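Local coordinates for DNA mismatch repair protein MUTS (Thermus aquaticus, PDB 1EWQ) that recognises mismatched bases in DNA, binds and weakly hydrolyses ATP, and takes part in DNA mismatch repair, at residues Ala255-Arg258 with Val262-Pro265; Tyr133-Ala138 with Asp168-His173; Thr271-Leu276 with Arg286-Trp291. All blocks are in the same frame, centred on the assembly; numbering follows the deposited sequence.

How the contacts relate
Along the chain the contacts follow one another in the order 2, 1, 3. Contact 2 lies in the range of MutS domain II, packing helix 163-173 on strand 134-139 of a mixed sheet. Contacts 1 and 3 belong to the domain III range, where helices 254-259, 272-276 and 282-293 follow in succession. The centres of contacts 1 and 2 are about 16 Å apart, those of 1 and 3 about 12 Å, and those of 2 and 3 about 18 Å. Contact 1 touches both neighbours: Leu257 and Arg258 pack on Phe171, while Phe263 meets Gln289. It therefore joins the sheet-bearing domain to the helical one, its nearest atom about 34 Å from the DNA.

Contact 1. Residues Ala255-Arg258 with Val262-Pro265; sequences ATLR and VFEP
Leu257 and Val262 meet where helix 254-259 gives way to the loop that follows it, a helix C-terminal turn. Their side chains run at a slant to one another: Leu257 CD2 lies 3.8 Å from Val262 CG2, one methyl branch against another. Val262 uses its two branches differently. CG2 stands anti to its own carbonyl carbon and faces the leucine, whereas CG1, anti to the backbone N (chi1 178°), sits above the centre of the Phe263 ring at 3.8 Å from its plane. A beta-branched residue suits this place because it serves both neighbours at once. The phenyl group approaches the same leucine methyl, with Phe263 CE1 at 4.3 Å from Leu257 CD2, and its other neighbours include Gln289 and Leu292 of helix 282-293.

The polar side chains lie at the margin of the apolar group. Arg258 stretches out from CG to NE and crosses Glu264 obliquely; their guanidinium and carboxylate planes are 54° apart. Arg258 NH1 and Glu264 OE2 are 3.8 Å apart, a long salt bridge in which the oxygen lies well out of the guanidinium plane, so attraction between charges is all that it offers. The stronger partner of Arg258 is Glu254, which pairs with NE.

The backbone closes the turn. Val262 N donates to Leu257 O over 3.1 Å, spanning five residues instead of the four of an alpha-helical bond. Water 1 also donates to Leu257 O and accepts from Phe263 N at 2.7 Å, giving this last-turn carbonyl two donors. A second bridge lies farther along: water 2 gives one hydrogen bond to Arg258 O, at 2.6 Å, and another to Glu264 O.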
loop_
_atom_site.group_PDB
_atom_site.type_symbol
_atom_site.label_atom_id
_atom_site.label_comp_id
_atom_site.label_asym_id
_atom_site.label_seq_id
_atom_site.Cartn_x
_atom_site.Cartn_y
_atom_site.Cartn_z
ATOM N N ALA C 255 5.438 8.558 -22.567
ATOM C CA ALA C 255 6.500 7.557 -22.634
ATOM C C ALA C 255 7.845 8.167 -22.251
ATOM O O ALA C 255 8.640 7.556 -21.540
ATOM C CB ALA C 255 6.572 6.969 -24.040
ATOM N N THR C 256 8.079 9.384 -22.726
ATOM C CA THR C 256 9.314 10.109 -22.455
ATOM C C THR C 256 9.420 10.535 -20.995
ATOM O O THR C 256 10.445 10.316 -20.349
ATOM C CB THR C 256 9.406 11.363 -23.341
ATOM O OG1 THR C 256 9.551 10.966 -24.707
ATOM C CG2 THR C 256 10.578 12.237 -22.922
ATOM N N LEU C 257 8.366 11.164 -20.486
ATOM C CA LEU C 257 8.357 11.605 -19.096
ATOM C C LEU C 257 8.612 10.416 -18.184
ATOM O O LEU C 257 9.308 10.554 -17.180
ATOM C CB LEU C 257 7.024 12.270 -18.741
ATOM C CG LEU C 257 6.807 13.664 -19.340
ATOM C CD1 LEU C 257 5.429 14.161 -18.998
ATOM C CD2 LEU C 257 7.866 14.616 -18.808
ATOM N N ARG C 258 8.066 9.255 -18.546
ATOM C CA ARG C 258 8.248 8.029 -17.763
ATOM C C ARG C 258 9.648 7.443 -17.928
ATOM O O ARG C 258 10.285 7.070 -16.938
ATOM C CB ARG C 258 7.224 6.954 -18.166
ATOM C CG ARG C 258 5.804 7.152 -17.633
ATOM C CD ARG C 258 4.874 6.024 -18.097
ATOM N NE ARG C 258 3.552 6.083 -17.475
ATOM C CZ ARG C 258 3.321 5.872 -16.178
ATOM N NH1 ARG C 258 4.325 5.588 -15.359
ATOM N NH2 ARG C 258 2.087 5.939 -15.695
ATOM N N VAL C 262 11.133 12.039 -15.097
ATOM C CA VAL C 262 11.112 13.465 -14.800
ATOM C C VAL C 262 10.352 13.756 -13.507
ATOM O O VAL C 262 10.855 14.459 -12.624
ATOM C CB VAL C 262 10.456 14.272 -15.943
ATOM C CG1 VAL C 262 10.418 15.747 -15.574
ATOM C CG2 VAL C 262 11.230 14.073 -17.238
ATOM N N PHE C 263 9.149 13.203 -13.402
ATOM C CA PHE C 263 8.309 13.414 -12.229
ATOM C C PHE C 263 8.089 12.157 -11.391
ATOM O O PHE C 263 7.867 12.247 -10.186
ATOM C CB PHE C 263 6.950 13.979 -12.657
ATOM C CG PHE C 263 7.037 15.316 -13.318
ATOM C CD1 PHE C 263 6.602 15.490 -14.622
ATOM C CD2 PHE C 263 7.558 16.408 -12.636
ATOM C CE1 PHE C 263 6.681 16.723 -15.235
ATOM C CE2 PHE C 263 7.643 17.655 -13.247
ATOM C CZ PHE C 263 7.205 17.815 -14.546
ATOM N N GLU C 264 8.141 10.996 -12.034
ATOM C CA GLU C 264 7.941 9.717 -11.353
ATOM C C GLU C 264 9.093 8.776 -11.660
ATOM O O GLU C 264 9.629 8.781 -12.765
ATOM C CB GLU C 264 6.628 9.086 -11.809
ATOM C CG GLU C 264 5.413 9.884 -11.383
ATOM C CD GLU C 264 4.194 9.578 -12.231
ATOM O OE1 GLU C 264 3.138 10.224 -12.015
ATOM O OE2 GLU C 264 4.302 8.692 -13.112
ATOM N N PRO C 265 9.486 7.952 -10.682
ATOM C CA PRO C 265 10.587 6.999 -10.841
ATOM C C PRO C 265 10.170 5.661 -11.441
ATOM O O PRO C 265 9.002 5.282 -11.402
ATOM C CB PRO C 265 11.090 6.837 -9.420
ATOM C CG PRO C 265 9.793 6.833 -8.643
ATOM C CD PRO C 265 9.007 7.972 -9.287
HETATM O O HOH W 1 8.164 11.105 -14.853
HETATM O O HOH W 2 9.039 6.866 -14.641
#

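Contact 2. Residues Tyr133-Ala138 with Asp168-His173; sequences YLAAIA and DELFRH
Glu169 OE2 takes a 2.6 Å hydrogen bond from Arg172 NH1 within a salt bridge, on the helix that carries His173, whose ring meets Tyr133. The bond is short and nearly straight, and the oxygen, met almost along its C-O axis, lies in the guanidinium plane. The other oxygen, OE1, accepts from Tyr244 OH and, weakly, from His173 NE2.

His173 presents its edge to the face of Tyr133 in an offset edge-to-face pair, with planes at 80° and centroids 5.5 Å apart. The nearest side-chain atoms are His173 ND1 and Tyr133 CE1, at 3.9 Å. Near the plane of the phenol and at its edge lies a carbonyl, His173 O, 3.5 Å from Tyr133 CD1. The hydroxyl of Tyr133 is hydrogen-bonded to Glu154, and Phe147 meets both rings.

Farther along the strand the contact is aliphatic. Leu170 has CG anti to the backbone N (chi1 -170°), which carries CD2 to the sheet, 3.9 Å from Ala135 CB and 4.1 Å from Ile137 CD1. Small Ala135 lets the helix come close, and Ile137 crosses Leu170 at about a right angle. Such burial of a helix against the first, central strand of a mixed sheet is characteristic of the RNase H-like fold of MutS domain II.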
loop_
_atom_site.group_PDB
_atom_site.type_symbol
_atom_site.label_atom_id
_atom_site.label_comp_id
_atom_site.label_asym_id
_atom_site.label_seq_id
_atom_site.Cartn_x
_atom_site.Cartn_y
_atom_site.Cartn_z
ATOM N N TYR C 133 -4.890 19.484 -9.833
ATOM C CA TYR C 133 -5.824 19.729 -10.921
ATOM C C TYR C 133 -7.054 18.854 -11.051
ATOM O O TYR C 133 -6.999 17.634 -10.878
ATOM C CB TYR C 133 -5.112 19.648 -12.282
ATOM C CG TYR C 133 -4.013 20.658 -12.538
ATOM C CD1 TYR C 133 -2.682 20.248 -12.689
ATOM C CD2 TYR C 133 -4.304 22.015 -12.673
ATOM C CE1 TYR C 133 -1.674 21.168 -12.973
ATOM C CE2 TYR C 133 -3.299 22.941 -12.958
ATOM C CZ TYR C 133 -1.990 22.509 -13.107
ATOM O OH TYR C 133 -1.000 23.425 -13.388
ATOM N N LEU C 134 -8.160 19.514 -11.377
ATOM C CA LEU C 134 -9.414 18.845 -11.704
ATOM C C LEU C 134 -9.301 19.003 -13.217
ATOM O O LEU C 134 -9.022 20.093 -13.699
ATOM C CB LEU C 134 -10.637 19.631 -11.216
ATOM C CG LEU C 134 -11.990 19.137 -11.772
ATOM C CD1 LEU C 134 -12.253 17.713 -11.330
ATOM C CD2 LEU C 134 -13.114 20.042 -11.297
ATOM N N ALA C 135 -9.482 17.925 -13.962
ATOM C CA ALA C 135 -9.393 17.996 -15.410
ATOM C C ALA C 135 -10.720 17.592 -16.046
ATOM O O ALA C 135 -11.487 16.819 -15.467
ATOM C CB ALA C 135 -8.270 17.084 -15.908
ATOM N N ALA C 136 -10.987 18.131 -17.234
ATOM C CA ALA C 136 -12.208 17.818 -17.978
ATOM C C ALA C 136 -11.862 17.601 -19.450
ATOM O O ALA C 136 -11.145 18.405 -20.052
ATOM C CB ALA C 136 -13.222 18.949 -17.838
ATOM N N ILE C 137 -12.384 16.509 -20.007
ATOM C CA ILE C 137 -12.168 16.115 -21.395
ATOM C C ILE C 137 -13.513 15.992 -22.127
ATOM O O ILE C 137 -14.445 15.344 -21.632
ATOM C CB ILE C 137 -11.458 14.733 -21.472
ATOM C CG1 ILE C 137 -10.039 14.834 -20.890
ATOM C CG2 ILE C 137 -11.432 14.235 -22.906
ATOM C CD1 ILE C 137 -9.362 13.484 -20.672
ATOM N N ALA C 138 -13.607 16.605 -23.303
ATOM C CA ALA C 138 -14.828 16.549 -24.100
ATOM C C ALA C 138 -14.495 16.554 -25.587
ATOM O O ALA C 138 -13.343 16.753 -25.971
ATOM C CB ALA C 138 -15.728 17.731 -23.763
ATOM N N ASP C 168 -1.363 12.608 -23.821
ATOM C CA ASP C 168 -0.082 13.152 -23.382
ATOM C C ASP C 168 -0.243 14.452 -22.611
ATOM O O ASP C 168 0.441 14.673 -21.618
ATOM C CB ASP C 168 0.864 13.400 -24.559
ATOM C CG ASP C 168 1.516 12.136 -25.061
ATOM O OD1 ASP C 168 1.692 11.193 -24.264
ATOM O OD2 ASP C 168 1.873 12.096 -26.252
ATOM N N GLU C 169 -1.140 15.319 -23.075
ATOM C CA GLU C 169 -1.361 16.589 -22.396
ATOM C C GLU C 169 -1.901 16.328 -21.009
ATOM O O GLU C 169 -1.543 17.008 -20.055
ATOM C CB GLU C 169 -2.362 17.470 -23.152
ATOM C CG GLU C 169 -1.739 18.543 -24.007
ATOM C CD GLU C 169 -0.704 19.382 -23.270
ATOM O OE1 GLU C 169 -1.054 20.150 -22.356
ATOM O OE2 GLU C 169 0.477 19.262 -23.618
ATOM N N LEU C 170 -2.772 15.334 -20.910
ATOM C CA LEU C 170 -3.381 14.976 -19.636
ATOM C C LEU C 170 -2.311 14.431 -18.688
ATOM O O LEU C 170 -2.216 14.857 -17.537
ATOM C CB LEU C 170 -4.489 13.932 -19.864
ATOM C CG LEU C 170 -5.459 13.530 -18.735
ATOM C CD1 LEU C 170 -4.684 12.937 -17.588
ATOM C CD2 LEU C 170 -6.247 14.729 -18.267
ATOM N N PHE C 171 -1.485 13.512 -19.179
ATOM C CA PHE C 171 -0.449 12.924 -18.339
ATOM C C PHE C 171 0.561 13.922 -17.762
ATOM O O PHE C 171 0.885 13.858 -16.578
ATOM C CB PHE C 171 0.322 11.858 -19.098
ATOM C CG PHE C 171 1.306 11.135 -18.249
ATOM C CD1 PHE C 171 0.904 10.054 -17.477
ATOM C CD2 PHE C 171 2.624 11.566 -18.172
ATOM C CE1 PHE C 171 1.798 9.414 -16.637
ATOM C CE2 PHE C 171 3.531 10.926 -17.327
ATOM C CZ PHE C 171 3.118 9.853 -16.562
ATOM N N ARG C 172 1.073 14.831 -18.585
ATOM C CA ARG C 172 2.042 15.793 -18.073
ATOM C C ARG C 172 1.464 16.646 -16.933
ATOM O O ARG C 172 2.215 17.235 -16.167
ATOM C CB ARG C 172 2.590 16.695 -19.204
ATOM C CG ARG C 172 1.585 17.052 -20.287
ATOM C CD ARG C 172 1.980 18.238 -21.197
ATOM N NE ARG C 172 3.415 18.400 -21.457
ATOM C CZ ARG C 172 3.908 18.968 -22.560
ATOM N NH1 ARG C 172 3.078 19.409 -23.503
ATOM N NH2 ARG C 172 5.221 19.128 -22.719
ATOM N N HIS C 173 0.141 16.708 -16.811
ATOM C CA HIS C 173 -0.471 17.495 -15.739
ATOM C C HIS C 173 -0.812 16.667 -14.515
ATOM O O HIS C 173 -1.061 17.218 -13.450
ATOM C CB HIS C 173 -1.735 18.197 -16.230
ATOM C CG HIS C 173 -1.470 19.314 -17.193
ATOM N ND1 HIS C 173 -1.210 20.605 -16.784
ATOM C CD2 HIS C 173 -1.387 19.322 -18.542
ATOM C CE1 HIS C 173 -0.977 21.359 -17.842
ATOM N NE2 HIS C 173 -1.078 20.604 -18.922
#

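Contact 3. Residues Thr271-Leu276 with Arg286-Trp291; sequences TLFSVL and RLLQSW
Phe273 joins helix 272-276 to helix 282-293 by apolar contact. Its CG is anti to the backbone N (chi1 -169°), and this rotamer sends the ring across to the second helix. There the rim of the ring does the touching. Leu288 CG lies at the edge, in the ring plane, 4.0 Å from Phe273 CE1, and the two side chains slide past each other in opposite directions. At the far end Phe273 CZ comes 3.7 Å from Gln289 CB. A long flat residue suits this place, since the helix axes stay 11.4 Å apart and a shorter one would hardly span the distance. Leu276, one turn on, adds a looser contact, its CD1 being 4.4 Å from Leu288 CD1; its other neighbours include Leu533 and Leu602.

The amide of Gln289 is only in van der Waals range of the ring. Gln289 crosses the phenylalanine at about a right angle, yet its carboxamide is turned only 14° from the ring plane, and NE2 stands 4.1 Å from Phe273 CE2. The glutamine's CB touches the ring rim obliquely, and its side chain also meets Phe263 and Glu130. With an alanine at Phe273, the CB of Gln289 and the CG of Leu288 would probably lose their aromatic neighbour, opening a gap between the helices.

No hydrogen bond crosses between the segments; one side-chain bond lies at the start of helix 272-276. Thr271 O accepts from Val275 N and, at 2.9 Å, from Ser274 OG, both on the same face of its plane; a small hydroxyl residue fits such a bond back to the carbonyl of the N-cap residue. The two short helices, their directions 133° apart, cross steeply and pack side chain to side chain, consistent with the largely helical domain III of MutS.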
loop_
_atom_site.group_PDB
_atom_site.type_symbol
_atom_site.label_atom_id
_atom_site.label_comp_id
_atom_site.label_asym_id
_atom_site.label_seq_id
_atom_site.Cartn_x
_atom_site.Cartn_y
_atom_site.Cartn_z
ATOM N N THR C 271 14.136 11.214 -8.777
ATOM C CA THR C 271 13.495 11.815 -9.936
ATOM C C THR C 271 14.287 13.058 -10.360
ATOM O O THR C 271 15.035 13.627 -9.555
ATOM C CB THR C 271 12.048 12.210 -9.558
ATOM O OG1 THR C 271 11.170 11.104 -9.797
ATOM C CG2 THR C 271 11.587 13.386 -10.328
ATOM N N LEU C 272 14.152 13.470 -11.618
ATOM C CA LEU C 272 14.856 14.665 -12.065
ATOM C C LEU C 272 14.359 15.833 -11.227
ATOM O O LEU C 272 15.132 16.700 -10.817
ATOM C CB LEU C 272 14.565 14.970 -13.535
ATOM C CG LEU C 272 15.142 16.328 -13.968
ATOM C CD1 LEU C 272 16.671 16.267 -13.923
ATOM C CD2 LEU C 272 14.664 16.700 -15.359
ATOM N N PHE C 273 13.056 15.836 -10.973
ATOM C CA PHE C 273 12.425 16.889 -10.207
ATOM C C PHE C 273 12.889 16.903 -8.757
ATOM O O PHE C 273 13.099 17.972 -8.184
ATOM C CB PHE C 273 10.903 16.744 -10.277
ATOM C CG PHE C 273 10.150 17.930 -9.731
ATOM C CD1 PHE C 273 10.487 19.223 -10.114
ATOM C CD2 PHE C 273 9.085 17.751 -8.856
ATOM C CE1 PHE C 273 9.777 20.323 -9.637
ATOM C CE2 PHE C 273 8.365 18.849 -8.373
ATOM C CZ PHE C 273 8.717 20.139 -8.769
ATOM N N SER C 274 13.058 15.726 -8.162
ATOM C CA SER C 274 13.499 15.671 -6.772
ATOM C C SER C 274 14.935 16.172 -6.645
ATOM O O SER C 274 15.304 16.760 -5.630
ATOM C CB SER C 274 13.391 14.241 -6.214
ATOM O OG SER C 274 14.396 13.403 -6.749
ATOM N N VAL C 275 15.739 15.939 -7.677
ATOM C CA VAL C 275 17.133 16.376 -7.678
ATOM C C VAL C 275 17.243 17.865 -7.970
ATOM O O VAL C 275 17.988 18.585 -7.321
ATOM C CB VAL C 275 17.958 15.626 -8.754
ATOM C CG1 VAL C 275 19.327 16.288 -8.924
ATOM C CG2 VAL C 275 18.129 14.179 -8.364
ATOM N N LEU C 276 16.480 18.316 -8.955
ATOM C CA LEU C 276 16.496 19.704 -9.386
ATOM C C LEU C 276 15.888 20.668 -8.383
ATOM O O LEU C 276 16.377 21.788 -8.205
ATOM C CB LEU C 276 15.722 19.839 -10.698
ATOM C CG LEU C 276 16.328 20.593 -11.882
ATOM C CD1 LEU C 276 15.190 21.180 -12.724
ATOM C CD2 LEU C 276 17.257 21.692 -11.404
ATOM N N ARG C 286 5.778 24.826 -7.547
ATOM C CA ARG C 286 4.766 24.716 -8.594
ATOM C C ARG C 286 5.230 25.373 -9.899
ATOM O O ARG C 286 5.035 24.817 -10.983
ATOM C CB ARG C 286 3.435 25.332 -8.138
ATOM C CG ARG C 286 2.667 24.494 -7.073
ATOM C CD ARG C 286 1.194 24.940 -6.957
ATOM N NE ARG C 286 1.067 26.326 -6.507
ATOM C CZ ARG C 286 1.024 26.688 -5.229
ATOM N NH1 ARG C 286 1.084 25.766 -4.274
ATOM N NH2 ARG C 286 0.963 27.971 -4.903
ATOM N N LEU C 287 5.841 26.549 -9.801
ATOM C CA LEU C 287 6.334 27.227 -10.988
ATOM C C LEU C 287 7.416 26.377 -11.663
ATOM O O LEU C 287 7.417 26.223 -12.887
ATOM C CB LEU C 287 6.925 28.588 -10.631
ATOM C CG LEU C 287 7.443 29.377 -11.840
ATOM C CD1 LEU C 287 6.238 29.824 -12.682
ATOM C CD2 LEU C 287 8.255 30.596 -11.369
ATOM N N LEU C 288 8.334 25.820 -10.869
ATOM C CA LEU C 288 9.391 24.997 -11.439
ATOM C C LEU C 288 8.783 23.781 -12.130
ATOM O O LEU C 288 9.211 23.393 -13.204
ATOM C CB LEU C 288 10.386 24.544 -10.357
ATOM C CG LEU C 288 11.535 23.653 -10.851
ATOM C CD1 LEU C 288 12.155 24.248 -12.115
ATOM C CD2 LEU C 288 12.585 23.495 -9.750
ATOM N N GLN C 289 7.775 23.184 -11.513
ATOM C CA GLN C 289 7.151 22.023 -12.115
ATOM C C GLN C 289 6.470 22.417 -13.422
ATOM O O GLN C 289 6.482 21.665 -14.394
ATOM C CB GLN C 289 6.138 21.392 -11.158
ATOM C CG GLN C 289 5.487 20.159 -11.752
ATOM C CD GLN C 289 4.851 19.260 -10.710
ATOM O OE1 GLN C 289 4.111 19.722 -9.847
ATOM N NE2 GLN C 289 5.130 17.962 -10.797
ATOM N N SER C 290 5.897 23.614 -13.440
ATOM C CA SER C 290 5.212 24.114 -14.623
ATOM C C SER C 290 6.193 24.295 -15.781
ATOM O O SER C 290 5.862 24.020 -16.942
ATOM C CB SER C 290 4.540 25.442 -14.302
ATOM O OG SER C 290 3.745 25.867 -15.389
ATOM N N TRP C 291 7.402 24.756 -15.451
ATOM C CA TRP C 291 8.451 24.978 -16.442
ATOM C C TRP C 291 8.934 23.636 -16.981
ATOM O O TRP C 291 9.161 23.491 -18.175
ATOM C CB TRP C 291 9.625 25.756 -15.829
ATOM C CG TRP C 291 9.330 27.227 -15.588
ATOM C CD1 TRP C 291 8.132 27.867 -15.760
ATOM C CD2 TRP C 291 10.255 28.224 -15.136
ATOM N NE1 TRP C 291 8.256 29.200 -15.444
ATOM C CE2 TRP C 291 9.548 29.446 -15.057
ATOM C CE3 TRP C 291 11.617 28.203 -14.791
ATOM C CZ2 TRP C 291 10.155 30.638 -14.646
ATOM C CZ3 TRP C 291 12.224 29.392 -14.384
ATOM C CH2 TRP C 291 11.489 30.592 -14.315
#